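Local coordinates for Thiol:disulfide interchange protein DsbA (Pseudomonas aeruginosa, PDB 4ZL8) that probably introduces disulfide bonds into other proteins of the periplasm by passing its own redox-active disulfide to them, at residues Leu32-Cys37 with Gly69-His74; Glu109-Phe114 with Glu123-Thr128; Pro38-Phe43 with Thr151-Met156; Ile27-Leu32 with Val58-Leu63. The protein carries 1 engineered substitution. All blocks are in the same frame, centred on the assembly; numbering follows the deposited sequence.

Contact 1 of 4, residues Leu32-Cys37 with Gly69-His74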
# COMPACT_ATOMS: atom_id res chain seq x y z
N LEU A 32 -3.60 -0.63 1.66
CA LEU A 32 -3.56 0.83 1.86
C LEU A 32 -2.84 1.10 3.17
O LEU A 32 -3.13 0.46 4.19
CB LEU A 32 -4.96 1.44 1.85
CG LEU A 32 -5.67 1.39 0.48
CD1 LEU A 32 -6.60 0.22 0.47
CD2 LEU A 32 -6.43 2.69 0.19
N PHE A 33 -1.89 2.03 3.12
CA PHE A 33 -1.01 2.23 4.27
C PHE A 33 -0.54 3.68 4.30
O PHE A 33 -0.76 4.45 3.38
CB PHE A 33 0.21 1.29 4.18
CG PHE A 33 1.30 1.82 3.31
CD1 PHE A 33 1.12 1.94 1.94
CD2 PHE A 33 2.50 2.22 3.86
CE1 PHE A 33 2.10 2.47 1.16
CE2 PHE A 33 3.49 2.76 3.06
CZ PHE A 33 3.29 2.86 1.72
N TRP A 34 0.12 4.04 5.39
CA TRP A 34 0.89 5.27 5.50
C TRP A 34 2.19 4.87 6.19
O TRP A 34 2.18 4.17 7.19
CB TRP A 34 0.10 6.33 6.29
CG TRP A 34 0.88 7.50 6.80
CD1 TRP A 34 1.85 8.21 6.14
CD2 TRP A 34 0.78 8.08 8.11
NE1 TRP A 34 2.34 9.20 6.96
CE2 TRP A 34 1.71 9.13 8.17
CE3 TRP A 34 -0.02 7.82 9.22
CZ2 TRP A 34 1.87 9.92 9.30
CZ3 TRP A 34 0.15 8.60 10.37
CH2 TRP A 34 1.09 9.63 10.39
N TYR A 35 3.31 5.35 5.68
CA TYR A 35 4.60 5.05 6.31
C TYR A 35 4.66 5.42 7.79
O TYR A 35 5.37 4.77 8.56
CB TYR A 35 5.73 5.78 5.61
CG TYR A 35 6.24 5.24 4.29
CD1 TYR A 35 6.73 3.94 4.17
CD2 TYR A 35 6.38 6.08 3.20
CE1 TYR A 35 7.27 3.49 2.98
CE2 TYR A 35 6.90 5.64 2.02
CZ TYR A 35 7.37 4.36 1.90
OH TYR A 35 7.90 4.00 0.69
N GLY A 36 3.94 6.47 8.21
CA GLY A 36 3.98 6.94 9.58
C GLY A 36 3.00 6.26 10.53
O GLY A 36 2.97 6.58 11.70
N CYS A 37 2.21 5.32 10.00
CA CYS A 37 1.15 4.66 10.73
C CYS A 37 1.75 3.54 11.59
O CYS A 37 2.32 2.60 11.07
CB CYS A 37 0.13 4.15 9.71
SG CYS A 37 -0.86 2.70 10.10
N GLY A 69 -2.11 16.37 4.66
CA GLY A 69 -0.92 16.73 5.42
C GLY A 69 0.24 15.79 5.21
O GLY A 69 0.59 15.45 4.09
N ILE A 70 0.84 15.33 6.30
CA ILE A 70 2.00 14.49 6.23
C ILE A 70 1.71 13.16 5.53
O ILE A 70 2.61 12.53 4.98
CB ILE A 70 2.60 14.27 7.65
CG1 ILE A 70 3.97 13.61 7.56
CG2 ILE A 70 1.67 13.44 8.52
CD1 ILE A 70 5.01 14.47 6.92
N TRP A 71 0.45 12.71 5.57
CA TRP A 71 0.13 11.47 4.85
C TRP A 71 0.35 11.68 3.36
O TRP A 71 0.80 10.79 2.66
CB TRP A 71 -1.31 11.04 5.08
CG TRP A 71 -1.69 10.61 6.45
CD1 TRP A 71 -1.39 11.23 7.63
CD2 TRP A 71 -2.55 9.51 6.79
NE1 TRP A 71 -1.99 10.58 8.68
CE2 TRP A 71 -2.69 9.51 8.19
CE3 TRP A 71 -3.18 8.51 6.05
CZ2 TRP A 71 -3.46 8.57 8.85
CZ3 TRP A 71 -3.93 7.57 6.70
CH2 TRP A 71 -4.08 7.61 8.09
N ASN A 72 0.02 12.87 2.86
CA ASN A 72 0.19 13.15 1.44
C ASN A 72 1.66 13.24 1.07
O ASN A 72 2.09 12.71 0.06
CB ASN A 72 -0.54 14.42 1.04
CG ASN A 72 -2.04 14.24 1.03
OD1 ASN A 72 -2.57 13.25 1.52
ND2 ASN A 72 -2.75 15.22 0.47
N VAL A 73 2.44 13.89 1.92
CA VAL A 73 3.88 14.03 1.72
C VAL A 73 4.56 12.65 1.71
O VAL A 73 5.35 12.30 0.81
CB VAL A 73 4.45 14.93 2.83
CG1 VAL A 73 5.95 14.93 2.82
CG2 VAL A 73 3.90 16.34 2.70
N HIS A 74 4.23 11.83 2.70
CA HIS A 74 4.82 10.51 2.76
C HIS A 74 4.33 9.64 1.62
O HIS A 74 5.09 8.78 1.11
CB HIS A 74 4.55 9.84 4.12
CG HIS A 74 5.41 10.36 5.22
ND1 HIS A 74 5.14 10.11 6.54
CD2 HIS A 74 6.53 11.13 5.19
CE1 HIS A 74 6.06 10.68 7.29
NE2 HIS A 74 6.92 11.31 6.50

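Contact 2 of 4, residues Glu109-Phe114 with Glu123-Thr128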
# COMPACT_ATOMS: atom_id res chain seq x y z
N GLU A 109 13.48 17.82 0.65
CA GLU A 109 14.90 17.95 0.93
C GLU A 109 15.31 16.94 2.00
O GLU A 109 16.34 16.26 1.87
CB GLU A 109 15.25 19.37 1.37
CG GLU A 109 15.58 20.28 0.22
CD GLU A 109 16.86 19.87 -0.49
OE1 GLU A 109 17.85 19.54 0.20
OE2 GLU A 109 16.88 19.88 -1.74
N GLU A 110 14.52 16.84 3.06
CA GLU A 110 14.81 15.88 4.11
C GLU A 110 14.78 14.45 3.55
O GLU A 110 15.63 13.62 3.89
CB GLU A 110 13.84 15.98 5.27
CG GLU A 110 14.35 15.22 6.46
CD GLU A 110 13.33 15.07 7.55
OE1 GLU A 110 12.37 15.90 7.60
OE2 GLU A 110 13.54 14.11 8.34
N MET A 111 13.79 14.16 2.73
CA MET A 111 13.67 12.83 2.15
C MET A 111 14.88 12.51 1.31
O MET A 111 15.47 11.44 1.43
CB MET A 111 12.43 12.74 1.26
CG MET A 111 11.12 12.93 1.97
SD MET A 111 9.85 13.22 0.71
CE MET A 111 8.44 13.52 1.75
N ALA A 112 15.26 13.43 0.45
CA ALA A 112 16.35 13.17 -0.48
C ALA A 112 17.65 12.94 0.28
O ALA A 112 18.45 12.09 -0.09
CB ALA A 112 16.51 14.33 -1.44
N ASP A 113 17.88 13.72 1.33
CA ASP A 113 19.10 13.59 2.10
C ASP A 113 19.17 12.22 2.78
O ASP A 113 20.20 11.55 2.77
CB ASP A 113 19.20 14.72 3.13
CG ASP A 113 19.54 16.05 2.49
OD1 ASP A 113 19.94 16.05 1.31
OD2 ASP A 113 19.42 17.09 3.18
N PHE A 114 18.06 11.79 3.36
CA PHE A 114 18.00 10.47 3.96
C PHE A 114 18.19 9.39 2.90
O PHE A 114 18.98 8.45 3.09
CB PHE A 114 16.66 10.24 4.66
CG PHE A 114 16.42 8.80 5.02
CD1 PHE A 114 17.13 8.20 6.03
CD2 PHE A 114 15.53 8.03 4.30
CE1 PHE A 114 16.94 6.87 6.32
CE2 PHE A 114 15.34 6.69 4.60
CZ PHE A 114 16.03 6.13 5.60
N GLU A 123 19.13 14.11 -7.01
CA GLU A 123 18.62 14.99 -8.06
C GLU A 123 17.46 14.32 -8.79
O GLU A 123 16.46 14.96 -9.11
CB GLU A 123 19.72 15.40 -9.03
CG GLU A 123 20.68 16.44 -8.47
CD GLU A 123 19.97 17.60 -7.76
OE1 GLU A 123 19.10 18.24 -8.39
OE2 GLU A 123 20.26 17.85 -6.57
N LYS A 124 17.56 13.02 -9.05
CA LYS A 124 16.46 12.31 -9.69
C LYS A 124 15.26 12.16 -8.75
O LYS A 124 14.11 12.29 -9.17
CB LYS A 124 16.91 10.93 -10.19
CG LYS A 124 15.84 10.18 -10.98
CD LYS A 124 15.57 10.86 -12.30
CE LYS A 124 14.55 10.09 -13.14
NZ LYS A 124 14.32 10.76 -14.46
N PHE A 125 15.51 11.93 -7.46
CA PHE A 125 14.41 11.89 -6.52
C PHE A 125 13.65 13.22 -6.52
O PHE A 125 12.43 13.24 -6.62
CB PHE A 125 14.89 11.58 -5.09
CG PHE A 125 13.77 11.59 -4.10
CD1 PHE A 125 12.98 10.46 -3.91
CD2 PHE A 125 13.43 12.74 -3.41
CE1 PHE A 125 11.93 10.48 -3.02
CE2 PHE A 125 12.36 12.75 -2.52
CZ PHE A 125 11.62 11.63 -2.33
N LEU A 126 14.36 14.33 -6.39
CA LEU A 126 13.71 15.63 -6.33
C LEU A 126 12.96 15.95 -7.63
O LEU A 126 11.83 16.43 -7.57
CB LEU A 126 14.72 16.71 -5.98
CG LEU A 126 15.29 16.61 -4.55
CD1 LEU A 126 16.41 17.58 -4.36
CD2 LEU A 126 14.21 16.86 -3.51
N SER A 127 13.57 15.71 -8.79
CA SER A 127 12.92 15.96 -10.07
C SER A 127 11.66 15.11 -10.22
O SER A 127 10.62 15.57 -10.69
CB SER A 127 13.88 15.68 -11.22
OG SER A 127 13.26 15.89 -12.48
N THR A 128 11.76 13.84 -9.81
CA THR A 128 10.60 12.95 -9.90
C THR A 128 9.52 13.38 -8.92
O THR A 128 8.34 13.45 -9.25
CB THR A 128 11.01 11.48 -9.65
OG1 THR A 128 12.02 11.09 -10.58
CG2 THR A 128 9.82 10.55 -9.81

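Contact 3 of 4, residues Pro38-Phe43 with Thr151-Met156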
# COMPACT_ATOMS: atom_id res chain seq x y z
N PRO A 38 1.64 3.66 12.93
CA PRO A 38 2.30 2.63 13.75
C PRO A 38 1.71 1.21 13.59
O PRO A 38 2.48 0.25 13.68
CB PRO A 38 2.13 3.13 15.19
CG PRO A 38 1.55 4.44 15.11
CD PRO A 38 1.13 4.78 13.73
N HIS A 39 0.39 1.08 13.37
CA HIS A 39 -0.15 -0.25 13.14
C HIS A 39 0.39 -0.82 11.83
O HIS A 39 0.57 -2.04 11.71
CB HIS A 39 -1.67 -0.25 13.08
CG HIS A 39 -2.35 0.05 14.38
ND1 HIS A 39 -3.68 -0.25 14.60
CD2 HIS A 39 -1.91 0.66 15.50
CE1 HIS A 39 -4.02 0.14 15.81
NE2 HIS A 39 -2.96 0.69 16.39
N CYS A 40 0.62 0.05 10.85
CA CYS A 40 1.16 -0.37 9.57
C CYS A 40 2.57 -0.91 9.77
O CYS A 40 2.93 -1.99 9.29
CB CYS A 40 1.17 0.80 8.59
SG CYS A 40 -0.50 1.56 8.30
N TYR A 41 3.38 -0.17 10.52
CA TYR A 41 4.73 -0.62 10.87
C TYR A 41 4.68 -1.98 11.56
O TYR A 41 5.43 -2.89 11.21
CB TYR A 41 5.42 0.43 11.76
CG TYR A 41 6.82 0.08 12.22
CD1 TYR A 41 7.85 -0.08 11.33
CD2 TYR A 41 7.10 -0.05 13.56
CE1 TYR A 41 9.12 -0.39 11.74
CE2 TYR A 41 8.37 -0.36 13.99
CZ TYR A 41 9.38 -0.52 13.08
OH TYR A 41 10.65 -0.84 13.49
N ALA A 42 3.77 -2.13 12.52
CA ALA A 42 3.71 -3.36 13.29
C ALA A 42 3.24 -4.56 12.46
O ALA A 42 3.54 -5.70 12.81
CB ALA A 42 2.82 -3.18 14.49
N PHE A 43 2.49 -4.30 11.40
CA PHE A 43 2.00 -5.35 10.49
C PHE A 43 3.06 -5.82 9.52
O PHE A 43 2.96 -6.94 8.98
CB PHE A 43 0.80 -4.79 9.73
CG PHE A 43 -0.02 -5.80 8.94
CD1 PHE A 43 -0.28 -7.07 9.42
CD2 PHE A 43 -0.61 -5.39 7.76
CE1 PHE A 43 -1.08 -7.95 8.67
CE2 PHE A 43 -1.41 -6.25 7.03
CZ PHE A 43 -1.66 -7.53 7.49
N THR A 151 -11.31 4.47 5.12
CA THR A 151 -11.26 5.61 6.04
C THR A 151 -10.17 5.47 7.09
O THR A 151 -10.13 6.23 8.07
CB THR A 151 -12.61 5.87 6.73
OG1 THR A 151 -13.05 4.69 7.40
CG2 THR A 151 -13.66 6.32 5.71
N GLY A 152 -9.29 4.50 6.91
CA GLY A 152 -8.13 4.38 7.76
C GLY A 152 -7.26 3.25 7.28
O GLY A 152 -7.60 2.54 6.31
N VAL A 153 -6.12 3.07 7.94
CA VAL A 153 -5.10 2.13 7.53
C VAL A 153 -4.55 1.40 8.75
O VAL A 153 -4.69 1.91 9.88
CB VAL A 153 -3.96 2.85 6.78
CG1 VAL A 153 -4.47 3.41 5.45
CG2 VAL A 153 -3.33 3.95 7.61
N PRO A 154 -3.95 0.22 8.55
CA PRO A 154 -3.87 -0.51 7.27
C PRO A 154 -5.21 -1.13 6.91
O PRO A 154 -5.93 -1.62 7.78
CB PRO A 154 -2.81 -1.57 7.55
CG PRO A 154 -2.88 -1.79 9.04
CD PRO A 154 -3.27 -0.48 9.65
N THR A 155 -5.53 -1.13 5.62
CA THR A 155 -6.74 -1.75 5.09
C THR A 155 -6.37 -2.50 3.84
O THR A 155 -5.56 -2.04 3.03
CB THR A 155 -7.81 -0.71 4.77
OG1 THR A 155 -8.21 -0.06 5.98
CG2 THR A 155 -9.05 -1.33 4.12
N MET A 156 -6.95 -3.69 3.70
CA MET A 156 -6.72 -4.54 2.54
C MET A 156 -7.92 -4.48 1.60
O MET A 156 -9.07 -4.41 2.04
CB MET A 156 -6.58 -5.99 2.98
CG MET A 156 -5.52 -6.25 4.03
SD MET A 156 -3.86 -5.77 3.53
CE MET A 156 -3.62 -6.73 2.07

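Contact 4 of 4, residues Ile27-Leu32 with Val58-Leu63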
# COMPACT_ATOMS: atom_id res chain seq x y z
N ILE A 27 -5.07 -11.27 -9.99
CA ILE A 27 -5.87 -11.04 -8.82
C ILE A 27 -5.14 -10.03 -7.95
O ILE A 27 -4.04 -10.30 -7.47
CB ILE A 27 -6.13 -12.33 -8.05
CG1 ILE A 27 -6.82 -13.35 -8.95
CG2 ILE A 27 -6.92 -12.04 -6.78
CD1 ILE A 27 -6.77 -14.76 -8.41
N GLU A 28 -5.73 -8.85 -7.81
CA GLU A 28 -5.06 -7.79 -7.07
C GLU A 28 -5.18 -7.94 -5.55
O GLU A 28 -6.22 -8.33 -5.04
CB GLU A 28 -5.66 -6.45 -7.49
CG GLU A 28 -4.76 -5.26 -7.20
CD GLU A 28 -5.42 -3.92 -7.47
OE1 GLU A 28 -6.61 -3.77 -7.12
OE2 GLU A 28 -4.75 -3.05 -8.06
N VAL A 29 -4.10 -7.60 -4.86
CA VAL A 29 -4.15 -7.44 -3.41
C VAL A 29 -3.53 -6.09 -3.08
O VAL A 29 -2.36 -5.87 -3.37
CB VAL A 29 -3.36 -8.52 -2.68
CG1 VAL A 29 -3.42 -8.29 -1.17
CG2 VAL A 29 -3.90 -9.91 -3.04
N VAL A 30 -4.33 -5.18 -2.54
CA VAL A 30 -3.86 -3.85 -2.16
C VAL A 30 -3.80 -3.71 -0.65
O VAL A 30 -4.77 -4.03 0.04
CB VAL A 30 -4.84 -2.78 -2.69
CG1 VAL A 30 -4.39 -1.39 -2.24
CG2 VAL A 30 -4.94 -2.83 -4.21
N GLU A 31 -2.65 -3.27 -0.15
CA GLU A 31 -2.57 -2.79 1.23
C GLU A 31 -2.54 -1.27 1.18
O GLU A 31 -1.57 -0.69 0.68
CB GLU A 31 -1.33 -3.30 1.96
CG GLU A 31 -1.35 -2.87 3.42
CD GLU A 31 -0.02 -2.83 4.12
OE1 GLU A 31 1.05 -2.95 3.51
OE2 GLU A 31 -0.04 -2.61 5.36
N LEU A 32 -3.60 -0.63 1.66
CA LEU A 32 -3.56 0.83 1.86
C LEU A 32 -2.84 1.10 3.17
O LEU A 32 -3.13 0.46 4.19
CB LEU A 32 -4.96 1.44 1.85
CG LEU A 32 -5.67 1.39 0.48
CD1 LEU A 32 -6.60 0.22 0.47
CD2 LEU A 32 -6.43 2.69 0.19
N VAL A 58 -1.20 -13.43 -8.90
CA VAL A 58 -1.58 -12.43 -7.92
C VAL A 58 -0.64 -11.23 -8.06
O VAL A 58 0.55 -11.39 -8.26
CB VAL A 58 -1.49 -13.02 -6.51
CG1 VAL A 58 -1.75 -11.95 -5.46
CG2 VAL A 58 -2.47 -14.17 -6.36
N HIS A 59 -1.20 -10.04 -7.96
CA HIS A 59 -0.42 -8.79 -7.99
C HIS A 59 -0.64 -8.02 -6.69
O HIS A 59 -1.71 -7.47 -6.46
CB HIS A 59 -0.87 -7.95 -9.18
CG HIS A 59 -0.27 -6.59 -9.24
ND1 HIS A 59 1.09 -6.35 -9.19
CD2 HIS A 59 -0.86 -5.39 -9.42
CE1 HIS A 59 1.31 -5.05 -9.29
NE2 HIS A 59 0.15 -4.45 -9.45
N PHE A 60 0.37 -8.04 -5.83
CA PHE A 60 0.34 -7.33 -4.57
C PHE A 60 0.90 -5.93 -4.77
O PHE A 60 1.96 -5.75 -5.37
CB PHE A 60 1.19 -8.05 -3.52
CG PHE A 60 1.30 -7.29 -2.24
CD1 PHE A 60 0.28 -7.29 -1.33
CD2 PHE A 60 2.44 -6.57 -1.97
CE1 PHE A 60 0.39 -6.56 -0.15
CE2 PHE A 60 2.56 -5.84 -0.81
CZ PHE A 60 1.54 -5.84 0.09
N VAL A 61 0.18 -4.95 -4.24
CA VAL A 61 0.68 -3.59 -4.27
C VAL A 61 0.29 -2.85 -3.02
O VAL A 61 -0.73 -3.12 -2.40
CB VAL A 61 0.18 -2.84 -5.48
CG1 VAL A 61 -1.31 -2.73 -5.43
CG2 VAL A 61 0.86 -1.48 -5.60
N ARG A 62 1.16 -1.93 -2.65
CA ARG A 62 0.84 -1.00 -1.62
C ARG A 62 0.33 0.26 -2.26
O ARG A 62 0.79 0.67 -3.32
CB ARG A 62 2.03 -0.66 -0.75
CG ARG A 62 2.34 -1.73 0.27
CD ARG A 62 3.33 -1.23 1.31
NE ARG A 62 3.65 -2.31 2.22
CZ ARG A 62 4.49 -3.30 1.93
NH1 ARG A 62 5.13 -3.32 0.78
NH2 ARG A 62 4.70 -4.25 2.84
N LEU A 63 -0.64 0.88 -1.60
CA LEU A 63 -1.20 2.14 -2.06
C LEU A 63 -1.20 3.10 -0.88
O LEU A 63 -1.78 2.79 0.16
CB LEU A 63 -2.63 1.93 -2.52
CG LEU A 63 -3.26 3.12 -3.25
CD1 LEU A 63 -2.62 3.37 -4.61
CD2 LEU A 63 -4.76 2.84 -3.38

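Contact 1 of 4, residues Leu32-Cys37 with Gly69-His74
Trp34 and Trp71 lie face to face and, with His74, form an aromatic cluster beside the redox-active CxxC motif of this thioredoxin-fold enzyme. The six-membered ring of Trp34 covers the five-membered ring of Trp71, centroids 3.7 Å apart and planes inclined by only 16°. Two large flat indoles suit this place because each offers a broad face. Trp34 CB meets the benzo ring of Trp71, and Trp71 CA sits over the Trp34 pyrrole, both as CH-pi contacts. The N-H of the Trp34 indole goes to His74 ND1, NE1 to ND1 3.0 Å; the bond is bent, 143° at the hydrogen, and probably helps set how the indole is turned. His74 bonds through NE2 to Lys104 O, which is consistent with a proton on NE2, leaving ND1 to accept. Ile70 CG2 touches Trp34 CZ2 at 3.6 Å, while Tyr35, its hydroxyl bonded to Glu87, puts ring atom CD2 near His74 O.

Farther out, the chain folds into a type I turn from Trp34 to Cys37, closed by Cys37 N to Trp34 O, and Cys37 occupies the N-cap position of the helix that follows. The turn packs against the Trp34 face opposite Trp71. Gly36 fits there because it has no CB, which would run into Trp34 CZ2; its CA rests 3.4 Å above the centre of the Trp34 ring.

Contact 2 of 4, residues Glu109-Phe114 with Glu123-Thr128
Ala112, Met111 and Glu109 meet Phe125 and Leu126 where two short helices pack as an antiparallel pair at the far end of the helical part of the protein. The axes of 109-114 and 123-128 approach to 9.5 Å at 149°, and no hydrogen bond joins them. Ala112 suits the centre: its methyl group takes little room and touches both Phe125 CD2 and Leu126 CD2, each at 4.0 Å from CB. With CG anti to the backbone N (chi1 178°), Phe125 reaches across to Met111, whose CB lies 3.8 Å from Phe125 CE2. The Met111 sulfur stays at the ring edge, SD 5.1 Å from the Phe125 centroid and 82° off the normal, a Met-aromatic contact. This helical hairpin belongs to the domain that DsbA proteins insert into the thioredoxin fold, and it leans on helix 70-84: Met111 packs on Val73 and Met77, Phe125 on Thr80. Leu126 also packs on Pro108. At the outer rim Glu109 bends at chi2, laying OE2 3.5 Å from Leu126 CD1 while OE1 forms a salt bridge to Lys122.

Contact 3 of 4, residues Pro38-Phe43 with Thr151-Met156
Pro154 has more surface buried here than any other residue, and the sulfur of Cys40 rests against its ring. Cys40 SG lies 3.7 Å from Pro154 CD and equally far from Pro154 N, so the sulfur sits alongside the N-CD bond, close to CB as well. It gets there because SG is anti to the carbonyl carbon of Cys40 (chi1 -58°), and the disulfide to Cys37, which leaves roughly at right angles to the direction of Pro154 CD, fixes the sulfur further. Val153 adds CG2, 3.8 Å from Cys40 SG, so that apolar carbons line this side of the sulfur. His39 contributes only its CB, 3.8 Å from Pro154 CD; its ring leads away and bonds to a glycerol and a buffer molecule, probably left from crystallisation.

The peptide bond before Pro154 is cis, which makes this the cis-proline loop that faces the CxxC helix start in thioredoxin folds. The cis bend brings the proline ring toward the helix, and a rigid apolar ring suits a spot against a disulfide. The backbone of the loop is braced within itself: Thr155 OG1 donates to Gly152 O at 2.7 Å, from above the carbonyl plane.

Phe43, one turn further along the helix, extends the apolar surface inward. Its CG is anti to the backbone N (chi1 -169°), carrying the ring over toward strand 155-158, where CD2 comes 4.4 Å from Pro154 CB and the ring edge faces Met156, CE2 to SD 4.3 Å. Helix 172-188 also packs on this ring, through Pro172 and Thr175.

Contact 4 of 4, residues Ile27-Leu32 with Val58-Leu63
Val29 and Glu31 exchange backbone hydrogen bonds with His59, Val61 and Leu63, and Ile27 O adds a bond from His59 N, making a regular parallel ladder of five. The shortest runs from Val61 N to Val29 O, 2.8 Å, entering almost head-on to the carbonyl (C=O...N 170°). Between these rungs the alpha hydrogens of the facing residues point at carbonyl oxygens, as at Leu32 CA to Leu63 O, 3.1 Å. Glu31 and Arg62, paired in register, lie side by side and form a salt bridge, OE1 to NE 3.0 Å. As a hydrogen bond it is weak, with only 124° at the hydrogen and the carboxylate and guanidinium planes steeply inclined. Arg62 NH2 has a second carboxylate partner in Glu44, which probably helps set the turn of the guanidinium group.

The two strands are the parallel pair of a beta-alpha-beta unit, with helix 38-52 as the crossover, and they belong to the thioredoxin sheet. The axes of the two short segments are inclined by 18°. On the face with Glu31 and Arg62, Val29 CG1 touches the Phe60 ring edge at CD1, 3.8 Å, and Val29 CG2 meets Val58 CG1. Beta-branched valines suit extended strands, and Phe60 packs against helix 38-52, on Ile47 and Ser51. The other face carries Glu28, Val30, Leu32, His59, Val61 and Leu63; helix 132-148 packs on it through Tyr148, Ala145 and Ala141. Val30 runs alongside Val61, CG2 to CG1 3.8 Å, and its CG1 reaches Leu63 CB. Leu32 and Leu63 point the same way and touch through their CD2 methyls at 3.9 Å.

Overall arrangement
From the N terminus, strand 27-33 opens contact 4 and, through the shared Leu32, contact 1; the start of helix 38-52 then opens contact 3. Contact 4 closes first, when the chain returns as strand 58-64, and contact 1 closes soon after at the start of helix 70-84. Contact 3 closes only at 151-156; all three open before any closes, and close in the order they opened, so they cross. Contact 2 opens and closes inside the loop of contact 3, in series with contacts 1 and 4. Leu32 N with Thr155 O probably bonds strand 27-33 to 155-158, linking contacts 3 and 4 in one sheet, while Val73 against Met111 joins contact 1 to the helical contact 2.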